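Local coordinates for protein D-ribulose-5-phosphate 3-epimerase, putative (Plasmodium falciparum, PDB 1TQX) that probably interconverts D-ribulose 5-phosphate and D-xylulose 5-phosphate, as a metal-dependent 3-epimerase with a TIM-barrel fold that binds zinc, at residues A[103-106]-A[107-111]; A[213-216]-A[217-220]; A[21-24]-A[25-28]; A[97-100]-A[101-104]. All coordinates share one frame; numbering follows the deposited sequence.

Interaction 1. Residues A[103-106]-A[107-111]; sequences CIQL and AKEIR
Leu106, Gln105 and Lys108 give up the most surface as one turn of helix 100-111 packs on the next. On the inner side, CD2 of Leu106 slants across the end of Ile110 and meets its CD1 at 3.7 Å, while Leu106 O accepts from Ile110 N at 2.9 Å. On the outer side, Gln105 bends at its second torsion (chi2 58°), which turns the amide forward along the helix, toward Glu109: NE2 donates to Glu109 OE1 at 3.3 Å in a fairly straight bond (167°). The carboxylate oxygen is approached from its anti side, and the amide and carboxylate planes stand 64° apart. The other end of the amide is held as well. Gln105 OE1 accepts from a water at 2.7 Å, and the same water accepts from Lys108 NZ at 3.0 Å, bridging the two side chains. Lys108 reaches it with its chain extended beyond CG, its CE lying alongside CG2 of Ile104 at 3.8 Å. The helix belongs to the beta-alpha-beta unit formed with strands 88-92 and 116-121: Leu106 and Ile110 rest on Phe91, and Ala107 and Ile110 on Cys117.

Interaction 2. Residues A[213-216]-A[217-220]; sequences VIDT and MRVS
At the edge of the Arg218 guanidinium, near its plane, sits OD1 of Asp215, 2.5 Å from NH2 in a salt bridge; the distance is shorter than expected for such a pair, and its exact value is doubtful. The two side chains run side by side and point the same way, yet the carboxylate and guanidinium planes are turned 47° apart, and OD1 alone of the two oxygens meets the guanidinium. CG2 of Ile214 comes up obliquely to the same group, 3.8 Å from NH1. That nitrogen also forms a salt bridge with Glu33, which places the arginine between two acidic residues that can plausibly balance its charge. Arg218 gets there with CG anti to the backbone N (chi1 -172°) and a bend at chi3 that swings the guanidinium back toward Asp215. These residues belong to the last helix of the TIM barrel, 210-223, and its inner side is packed against strand 7-10, where Ile214, Met217 and Arg218 all touch Ile8. Met217 stretches out beside Val213, its CE meeting Val213 CG1 at 3.7 Å, and it also reaches Ser203 and Thr187 in neighbouring helices. Two hydroxyls are tied to backbone carbonyls of the same helix. Ser220 OG donates to Met217 O at 2.6 Å, and Thr216 OG1 is hydrogen-bonded to Tyr212 O one turn earlier. Beneath the side chains, Val219 N bonds to Asp215 O at 3.0 Å, and Ser220 N reaches Thr216 O at 3.2 Å.

Interaction 3. Residues A[21-24]-A[25-28]; sequences AEET and QRME
Glu23 and Arg26 lie alongside each other and point the same way, their carboxylate and guanidinium planes only 28° apart. Glu23 OE1 offers its syn lone pair to Arg26 NH1 at 2.9 Å and lies near the guanidinium plane, though the bond is bent at the hydrogen (N-H...O 138°). A water closes the pair: it donates to Glu23 OE2 at 2.6 Å and accepts weakly from Arg26 NH1. Since OE2 also accepts from Asn16 N, the carboxylate is gripped at both oxygens. Glu23 is brought to its partner by a bend at chi2 (-84°), which turns the acid forward, toward the next turn. Met27 folds over the arginine, and its CE stands 3.7 Å above the centre of one guanidinium face. This is helix 20-29 of the TIM barrel, lying between helices 202-205 and 52-58: Glu23, Arg26 and Met27 touch Phe205, whereas Ala21 and Thr24 meet Leu58. On that second side Gln25 runs back along the helix, its CG lying 2.9 Å from Ala21 O, and its NE2 donates to Tyr61 O. Thr24 OG1 is hydrogen-bonded to Leu20 O a turn earlier, and Glu28 OE2 accepts from both Lys63 N and Ile65 N. Along the backbone, Met27 N bonds to Glu23 O at 3.0 Å, and Glu28 N to Thr24 O at 2.9 Å.

Interaction 4. Residues A[97-100]-A[101-104]; sequences NEDT and ERCI
A chi1 of 86° puts the Asp99 carboxylate between its own backbone N and carbonyl carbon, from where it faces the first turn of helix 100-111 and meets Arg102. OD2 accepts from Arg102 N at 3.4 Å, a weak bond, while OD1 lies against the aliphatic part of the same residue, 3.0 Å from CB. The two side chains cross at about a right angle, and the ionic link from OD1 to Arg102 NE is long, at 4.0 Å. A bend at chi3 carries the guanidinium on toward Asn97. There a water in the guanidinium plane accepts from Arg102 NH1 at 2.8 Å and donates to Asn97 OD1 at 3.0 Å, joining groups whose planes are nearly perpendicular (86°). Further round the turn, Thr100 CG2 presses on Ile104 CD1 at 3.5 Å, tighter than usual for two carbons, and Ile104 N bonds to Thr100 O at 2.8 Å. Thr100 and Cys103 also touch Ile133 of helix 131-134. With Cys103 N bonded to Asp99 O, this is a helix N-cap: an aspartate right before the first turn, whose carboxylate takes up a backbone N-H there, weakly in this case.

How the interactions relate
Interactions 4 and 1 follow each other along helix 100-111, their centres 10 Å apart, and share Cys103 and Ile104: interaction 4 covers the preceding loop and the helix start, interaction 1 the rest of the helix. Interactions 2 and 3 sit on other barrel helices, 210-223 and 20-29, with centres 18 Å apart and nearest atoms about 4 Å apart without touching; Ile204 of helix 202-205 meets residues of both. Interaction 2 lies on the opposite side of the chain's centre from interactions 1 and 4, and interaction 3 is opposite interaction 4. The zinc, bound by His36, Asp38, His70 and Asp179, is about 14 Å from the side chains of Met217 and Thr24.

Interaction 1. Residues A[103-106]-A[107-111]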
# COMPACT_ATOMS: atom_id res chain seq x y z
N CYS A 103 4.77 -15.83 8.37
CA CYS A 103 3.85 -14.84 7.82
C CYS A 103 2.42 -15.10 8.30
O CYS A 103 1.69 -14.17 8.63
CB CYS A 103 3.92 -14.84 6.29
SG CYS A 103 5.49 -14.19 5.62
N ILE A 104 2.03 -16.37 8.33
CA ILE A 104 0.70 -16.72 8.79
C ILE A 104 0.50 -16.28 10.24
O ILE A 104 -0.55 -15.75 10.60
CB ILE A 104 0.45 -18.24 8.67
CG1 ILE A 104 0.36 -18.64 7.19
CG2 ILE A 104 -0.84 -18.62 9.39
CD1 ILE A 104 0.25 -20.13 6.96
N GLN A 105 1.52 -16.49 11.08
CA GLN A 105 1.43 -16.11 12.49
C GLN A 105 1.30 -14.59 12.68
O GLN A 105 0.52 -14.14 13.52
CB GLN A 105 2.65 -16.63 13.25
CG GLN A 105 2.65 -16.30 14.75
CD GLN A 105 1.42 -16.84 15.47
OE1 GLN A 105 1.02 -17.99 15.28
NE2 GLN A 105 0.82 -16.00 16.32
N LEU A 106 2.07 -13.81 11.92
CA LEU A 106 2.00 -12.35 12.04
C LEU A 106 0.63 -11.87 11.58
O LEU A 106 0.02 -11.00 12.20
CB LEU A 106 3.09 -11.70 11.17
CG LEU A 106 3.73 -10.39 11.66
CD1 LEU A 106 4.44 -9.72 10.49
CD2 LEU A 106 2.70 -9.47 12.26
N ALA A 107 0.15 -12.44 10.48
CA ALA A 107 -1.16 -12.07 9.94
C ALA A 107 -2.24 -12.34 10.99
O ALA A 107 -3.15 -11.52 11.17
CB ALA A 107 -1.45 -12.86 8.67
N LYS A 108 -2.15 -13.48 11.67
CA LYS A 108 -3.12 -13.82 12.71
C LYS A 108 -3.12 -12.74 13.79
O LYS A 108 -4.18 -12.29 14.23
CB LYS A 108 -2.78 -15.17 13.34
CG LYS A 108 -3.10 -16.38 12.48
CD LYS A 108 -2.81 -17.68 13.23
CE LYS A 108 -3.20 -18.90 12.41
NZ LYS A 108 -2.86 -20.17 13.13
N GLU A 109 -1.93 -12.33 14.21
CA GLU A 109 -1.80 -11.31 15.24
C GLU A 109 -2.38 -9.97 14.78
O GLU A 109 -3.08 -9.30 15.54
CB GLU A 109 -0.33 -11.14 15.62
CG GLU A 109 0.28 -12.39 16.22
CD GLU A 109 1.74 -12.23 16.58
OE1 GLU A 109 2.35 -13.22 17.05
OE2 GLU A 109 2.29 -11.12 16.40
N ILE A 110 -2.08 -9.58 13.55
CA ILE A 110 -2.59 -8.33 13.03
C ILE A 110 -4.12 -8.37 12.99
O ILE A 110 -4.78 -7.42 13.42
CB ILE A 110 -2.01 -8.03 11.62
CG1 ILE A 110 -0.52 -7.70 11.76
CG2 ILE A 110 -2.76 -6.88 10.96
CD1 ILE A 110 0.19 -7.45 10.44
N ARG A 111 -4.69 -9.47 12.50
CA ARG A 111 -6.15 -9.59 12.45
C ARG A 111 -6.73 -9.61 13.87
O ARG A 111 -7.82 -9.09 14.10
CB ARG A 111 -6.58 -10.86 11.70
CG ARG A 111 -6.11 -10.97 10.24
CD ARG A 111 -6.36 -9.69 9.42
NE ARG A 111 -7.78 -9.36 9.26
CZ ARG A 111 -8.61 -9.96 8.42
NH1 ARG A 111 -8.20 -10.95 7.64
NH2 ARG A 111 -9.87 -9.55 8.34
O HOH W 1 0.08 -19.52 13.28

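Interaction 2. Residues A[213-216]-A[217-220]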
# COMPACT_ATOMS: atom_id res chain seq x y z
N VAL A 213 -6.74 14.15 -11.22
CA VAL A 213 -5.96 12.91 -11.30
C VAL A 213 -6.60 11.79 -10.47
O VAL A 213 -6.74 10.67 -10.95
CB VAL A 213 -4.51 13.13 -10.81
CG1 VAL A 213 -3.76 11.80 -10.79
CG2 VAL A 213 -3.79 14.12 -11.73
N ILE A 214 -6.98 12.10 -9.24
CA ILE A 214 -7.62 11.12 -8.37
C ILE A 214 -8.91 10.56 -8.97
O ILE A 214 -9.09 9.35 -9.03
CB ILE A 214 -7.93 11.75 -6.97
CG1 ILE A 214 -6.61 12.02 -6.23
CG2 ILE A 214 -8.83 10.81 -6.16
CD1 ILE A 214 -6.79 12.74 -4.91
N ASP A 215 -9.80 11.44 -9.42
CA ASP A 215 -11.07 10.99 -10.01
C ASP A 215 -10.84 10.18 -11.28
O ASP A 215 -11.49 9.14 -11.49
CB ASP A 215 -11.99 12.18 -10.33
CG ASP A 215 -12.41 12.95 -9.09
OD1 ASP A 215 -12.31 12.39 -7.98
OD2 ASP A 215 -12.85 14.11 -9.23
N THR A 216 -9.94 10.65 -12.13
CA THR A 216 -9.65 9.95 -13.38
C THR A 216 -9.18 8.54 -13.07
O THR A 216 -9.61 7.58 -13.71
CB THR A 216 -8.56 10.68 -14.19
OG1 THR A 216 -9.04 11.98 -14.58
CG2 THR A 216 -8.20 9.89 -15.44
N MET A 217 -8.29 8.43 -12.09
CA MET A 217 -7.76 7.13 -11.69
C MET A 217 -8.86 6.21 -11.17
O MET A 217 -8.94 5.04 -11.55
CB MET A 217 -6.70 7.28 -10.59
CG MET A 217 -5.38 7.95 -11.01
SD MET A 217 -4.27 8.13 -9.57
CE MET A 217 -2.67 8.30 -10.37
N ARG A 218 -9.72 6.73 -10.30
CA ARG A 218 -10.78 5.90 -9.73
C ARG A 218 -11.73 5.38 -10.79
O ARG A 218 -12.07 4.20 -10.80
CB ARG A 218 -11.55 6.68 -8.66
CG ARG A 218 -12.56 5.85 -7.87
CD ARG A 218 -13.04 6.63 -6.65
NE ARG A 218 -13.32 8.01 -7.04
CZ ARG A 218 -12.84 9.08 -6.42
NH1 ARG A 218 -12.06 8.96 -5.35
NH2 ARG A 218 -13.14 10.29 -6.88
N VAL A 219 -12.17 6.26 -11.69
CA VAL A 219 -13.09 5.84 -12.74
C VAL A 219 -12.48 4.73 -13.59
O VAL A 219 -13.15 3.75 -13.92
CB VAL A 219 -13.49 7.02 -13.66
CG1 VAL A 219 -14.39 6.52 -14.79
CG2 VAL A 219 -14.22 8.08 -12.85
N SER A 220 -11.20 4.86 -13.92
CA SER A 220 -10.52 3.86 -14.73
C SER A 220 -10.47 2.50 -14.04
O SER A 220 -10.52 1.47 -14.70
CB SER A 220 -9.10 4.32 -15.08
OG SER A 220 -8.26 4.30 -13.94

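Interaction 3. Residues A[21-24]-A[25-28]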
# COMPACT_ATOMS: atom_id res chain seq x y z
N ALA A 21 -0.07 16.47 8.49
CA ALA A 21 -1.48 16.65 8.82
C ALA A 21 -2.21 17.48 7.75
O ALA A 21 -3.30 17.11 7.31
CB ALA A 21 -1.62 17.34 10.19
N GLU A 22 -1.60 18.58 7.33
CA GLU A 22 -2.22 19.44 6.32
C GLU A 22 -2.41 18.72 4.98
O GLU A 22 -3.46 18.82 4.36
CB GLU A 22 -1.39 20.72 6.12
CG GLU A 22 -2.06 21.76 5.23
CD GLU A 22 -1.35 23.11 5.24
OE1 GLU A 22 -2.04 24.15 5.37
OE2 GLU A 22 -0.11 23.14 5.11
N GLU A 23 -1.37 18.00 4.56
CA GLU A 23 -1.42 17.27 3.30
C GLU A 23 -2.46 16.15 3.32
O GLU A 23 -3.14 15.91 2.31
CB GLU A 23 -0.03 16.68 3.00
CG GLU A 23 1.02 17.75 2.72
CD GLU A 23 1.00 18.23 1.28
OE1 GLU A 23 -0.10 18.41 0.72
OE2 GLU A 23 2.09 18.44 0.72
N THR A 24 -2.59 15.47 4.46
CA THR A 24 -3.55 14.38 4.58
C THR A 24 -4.98 14.91 4.60
O THR A 24 -5.89 14.30 4.02
CB THR A 24 -3.29 13.55 5.85
OG1 THR A 24 -1.95 13.05 5.83
CG2 THR A 24 -4.25 12.36 5.91
N GLN A 25 -5.19 16.03 5.29
CA GLN A 25 -6.51 16.64 5.37
C GLN A 25 -6.90 17.06 3.95
O GLN A 25 -8.06 16.94 3.55
CB GLN A 25 -6.48 17.85 6.31
CG GLN A 25 -6.19 17.47 7.77
CD GLN A 25 -6.04 18.67 8.69
OE1 GLN A 25 -5.48 19.70 8.30
NE2 GLN A 25 -6.53 18.54 9.92
N ARG A 26 -5.93 17.56 3.19
CA ARG A 26 -6.16 17.98 1.82
C ARG A 26 -6.60 16.78 0.98
O ARG A 26 -7.59 16.84 0.26
CB ARG A 26 -4.88 18.60 1.26
CG ARG A 26 -4.96 19.12 -0.16
CD ARG A 26 -3.56 19.50 -0.63
NE ARG A 26 -3.40 19.31 -2.07
CZ ARG A 26 -2.25 18.96 -2.64
NH1 ARG A 26 -1.17 18.78 -1.90
NH2 ARG A 26 -2.19 18.81 -3.96
N MET A 27 -5.86 15.67 1.08
CA MET A 27 -6.22 14.47 0.32
C MET A 27 -7.62 14.01 0.72
O MET A 27 -8.41 13.56 -0.11
CB MET A 27 -5.20 13.35 0.59
CG MET A 27 -3.82 13.61 -0.03
SD MET A 27 -3.91 13.81 -1.84
CE MET A 27 -3.68 15.59 -1.99
N GLU A 28 -7.91 14.13 2.01
CA GLU A 28 -9.21 13.74 2.54
C GLU A 28 -10.30 14.61 1.91
O GLU A 28 -11.33 14.11 1.47
CB GLU A 28 -9.20 13.90 4.07
CG GLU A 28 -10.38 13.29 4.80
CD GLU A 28 -10.14 13.23 6.31
OE1 GLU A 28 -9.91 14.31 6.92
OE2 GLU A 28 -10.17 12.12 6.87
O HOH W 2 2.16 19.18 -1.80

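Interaction 4. Residues A[97-100]-A[101-104]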
# COMPACT_ATOMS: atom_id res chain seq x y z
N ASN A 97 11.83 -13.52 5.91
CA ASN A 97 12.59 -14.54 5.19
C ASN A 97 11.76 -15.46 4.30
O ASN A 97 12.09 -16.63 4.11
CB ASN A 97 13.40 -15.37 6.19
CG ASN A 97 14.46 -14.54 6.90
OD1 ASN A 97 15.00 -14.95 7.93
ND2 ASN A 97 14.77 -13.38 6.35
N GLU A 98 10.68 -14.91 3.75
CA GLU A 98 9.81 -15.66 2.85
C GLU A 98 9.29 -17.00 3.36
O GLU A 98 9.06 -17.92 2.58
CB GLU A 98 10.53 -15.87 1.51
CG GLU A 98 10.80 -14.58 0.76
CD GLU A 98 11.42 -14.80 -0.61
OE1 GLU A 98 11.14 -15.83 -1.24
OE2 GLU A 98 12.19 -13.92 -1.06
N ASP A 99 9.11 -17.15 4.67
CA ASP A 99 8.58 -18.42 5.13
C ASP A 99 7.13 -18.27 5.57
O ASP A 99 6.79 -17.46 6.44
CB ASP A 99 9.48 -19.03 6.22
CG ASP A 99 9.15 -18.53 7.58
OD1 ASP A 99 9.28 -17.31 7.81
OD2 ASP A 99 8.78 -19.37 8.43
N THR A 100 6.29 -19.04 4.91
CA THR A 100 4.84 -19.06 5.11
C THR A 100 4.34 -19.12 6.55
O THR A 100 3.44 -18.36 6.93
CB THR A 100 4.21 -20.23 4.33
OG1 THR A 100 4.49 -20.06 2.93
CG2 THR A 100 2.71 -20.27 4.54
N GLU A 101 4.90 -20.02 7.35
CA GLU A 101 4.46 -20.16 8.73
C GLU A 101 4.62 -18.87 9.54
O GLU A 101 3.72 -18.49 10.29
CB GLU A 101 5.21 -21.31 9.41
CG GLU A 101 4.91 -22.66 8.78
CD GLU A 101 3.44 -23.04 8.88
OE1 GLU A 101 3.04 -24.03 8.24
OE2 GLU A 101 2.69 -22.35 9.60
N ARG A 102 5.76 -18.21 9.40
CA ARG A 102 5.99 -16.97 10.14
C ARG A 102 5.03 -15.88 9.68
O ARG A 102 4.53 -15.10 10.49
CB ARG A 102 7.43 -16.49 9.96
CG ARG A 102 8.46 -17.30 10.74
CD ARG A 102 9.83 -16.66 10.64
NE ARG A 102 9.84 -15.31 11.20
CZ ARG A 102 10.80 -14.41 10.98
NH1 ARG A 102 11.83 -14.73 10.21
NH2 ARG A 102 10.73 -13.21 11.53
N CYS A 103 4.77 -15.83 8.37
CA CYS A 103 3.85 -14.84 7.82
C CYS A 103 2.42 -15.10 8.30
O CYS A 103 1.69 -14.17 8.63
CB CYS A 103 3.92 -14.84 6.29
SG CYS A 103 5.49 -14.19 5.62
N ILE A 104 2.03 -16.37 8.33
CA ILE A 104 0.70 -16.72 8.79
C ILE A 104 0.50 -16.28 10.24
O ILE A 104 -0.55 -15.75 10.60
CB ILE A 104 0.45 -18.24 8.67
CG1 ILE A 104 0.36 -18.64 7.19
CG2 ILE A 104 -0.84 -18.62 9.39
CD1 ILE A 104 0.25 -20.13 6.96
O HOH W 3 13.18 -17.00 9.23